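Local coordinates for uncharacterized protein (Eubacterium siraeum, PDB 4OBM) that is of unknown function but, as a LytR-CpsA-Psr family member, may help attach glycopolymers to the bacterial cell wall, at residues T134-G139 with Y149-L154. Sequence-based numbering, arbitrary orientation.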
# COMPACT_ATOMS: atom_id res chain seq x y z
N THR A 134 -11.83 22.32 -4.93
CA THR A 134 -10.50 21.75 -5.16
C THR A 134 -10.31 21.66 -6.66
O THR A 134 -11.10 21.00 -7.33
CB THR A 134 -10.38 20.37 -4.47
OG1 THR A 134 -10.69 20.48 -3.08
CG2 THR A 134 -8.99 19.73 -4.65
N ILE A 135 -9.28 22.35 -7.20
CA ILE A 135 -9.01 22.36 -8.64
C ILE A 135 -7.72 21.63 -8.96
O ILE A 135 -6.65 22.14 -8.65
CB ILE A 135 -8.96 23.79 -9.29
CG1 ILE A 135 -9.87 24.86 -8.63
CG2 ILE A 135 -9.08 23.74 -10.83
CD1 ILE A 135 -11.32 24.70 -8.77
N ILE A 136 -7.83 20.49 -9.65
CA ILE A 136 -6.69 19.70 -10.14
C ILE A 136 -6.75 19.78 -11.67
O ILE A 136 -7.74 19.35 -12.27
CB ILE A 136 -6.69 18.26 -9.58
CG1 ILE A 136 -6.51 18.28 -8.03
CG2 ILE A 136 -5.59 17.41 -10.25
CD1 ILE A 136 -7.02 17.08 -7.30
N LYS A 137 -5.74 20.39 -12.29
CA LYS A 137 -5.74 20.56 -13.74
C LYS A 137 -5.28 19.29 -14.43
O LYS A 137 -4.64 18.43 -13.82
CB LYS A 137 -4.88 21.77 -14.17
CG LYS A 137 -5.33 23.10 -13.57
CD LYS A 137 -6.55 23.69 -14.25
CE LYS A 137 -6.87 25.05 -13.68
NZ LYS A 137 -8.18 25.55 -14.17
N LYS A 138 -5.70 19.15 -15.69
CA LYS A 138 -5.37 18.03 -16.56
C LYS A 138 -3.90 18.14 -16.97
O LYS A 138 -3.38 19.26 -17.05
CB LYS A 138 -6.31 18.08 -17.80
CG LYS A 138 -6.09 16.98 -18.85
CD LYS A 138 -6.96 17.15 -20.08
CE LYS A 138 -6.53 16.14 -21.12
NZ LYS A 138 -7.48 16.06 -22.26
N GLY A 139 -3.26 17.00 -17.22
CA GLY A 139 -1.88 16.97 -17.70
C GLY A 139 -0.85 16.33 -16.79
O GLY A 139 -1.14 16.04 -15.62
N TYR A 149 -1.41 14.65 -1.51
CA TYR A 149 -2.37 14.22 -0.49
C TYR A 149 -3.83 14.55 -0.92
O TYR A 149 -4.67 13.66 -0.91
CB TYR A 149 -2.05 14.85 0.90
CG TYR A 149 -2.92 14.27 2.00
CD1 TYR A 149 -2.56 13.10 2.66
CD2 TYR A 149 -4.17 14.82 2.29
CE1 TYR A 149 -3.40 12.51 3.59
CE2 TYR A 149 -5.03 14.23 3.20
CZ TYR A 149 -4.65 13.06 3.84
OH TYR A 149 -5.47 12.49 4.78
N ALA A 150 -4.11 15.82 -1.32
CA ALA A 150 -5.43 16.29 -1.77
C ALA A 150 -5.97 15.49 -2.97
O ALA A 150 -7.14 15.11 -2.99
CB ALA A 150 -5.38 17.77 -2.11
N TYR A 151 -5.10 15.19 -3.95
CA TYR A 151 -5.46 14.38 -5.13
C TYR A 151 -5.86 12.96 -4.71
O TYR A 151 -6.86 12.44 -5.17
CB TYR A 151 -4.26 14.34 -6.14
CG TYR A 151 -4.54 13.67 -7.48
CD1 TYR A 151 -5.80 13.73 -8.07
CD2 TYR A 151 -3.51 13.05 -8.19
CE1 TYR A 151 -6.04 13.15 -9.32
CE2 TYR A 151 -3.75 12.47 -9.44
CZ TYR A 151 -5.02 12.52 -10.00
OH TYR A 151 -5.27 11.94 -11.22
N LEU A 152 -5.07 12.35 -3.84
CA LEU A 152 -5.21 10.99 -3.36
C LEU A 152 -6.47 10.74 -2.51
O LEU A 152 -6.98 9.61 -2.49
CB LEU A 152 -3.95 10.66 -2.55
CG LEU A 152 -3.54 9.20 -2.41
CD1 LEU A 152 -3.15 8.59 -3.75
CD2 LEU A 152 -2.40 9.05 -1.39
N THR A 153 -6.93 11.79 -1.79
CA THR A 153 -8.03 11.70 -0.85
C THR A 153 -9.33 12.43 -1.29
O THR A 153 -10.20 12.64 -0.43
CB THR A 153 -7.58 12.24 0.53
OG1 THR A 153 -7.24 13.61 0.41
CG2 THR A 153 -6.40 11.47 1.09
N LEU A 154 -9.51 12.75 -2.60
CA LEU A 154 -10.75 13.39 -3.06
C LEU A 154 -11.96 12.49 -2.80
O LEU A 154 -11.96 11.31 -3.19
CB LEU A 154 -10.70 13.74 -4.55
CG LEU A 154 -9.98 15.01 -4.96
CD1 LEU A 154 -9.76 14.99 -6.45
CD2 LEU A 154 -10.74 16.26 -4.53
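The delta methyl of Ile136 carries the tight part of this contact, resting against Leu154 and Tyr151 together. Its CD1 lies 3.5 Å from CD1 of Leu154, the two branches meeting tip to tip, and 3.6 Å from CD1 of Tyr151, whose side chain crosses that of the isoleucine at about a right angle. In Ile136, CG1 stands beside the backbone N (chi1 -64°) and the extended chi2 of 156° carries the methyl out to Tyr151 on the last turn of helix 145-152 and to Leu154 just beyond it. Tyr151 is further enclosed by Phe143, whose ring lies at about 20° to its own, and by Leu168 and Val172 of helix 164-181. Toward Thr134 the packing thins: CG2 of Thr134 lies 3.9 Å from CD2 of Leu154, and the two side chains run past each other in opposite directions. Along the same strand, Ile135 and Lys137 face the exposed side, where the Lys137 ammonium forms a salt bridge with Glu122. Strand 132-139 pairs with strand 123-127; between residues 134-139 and 149-154 the contact is made by aliphatic and aromatic carbon, with no hydrogen bond, an association that depends on shape and burial rather than directed polar bonds.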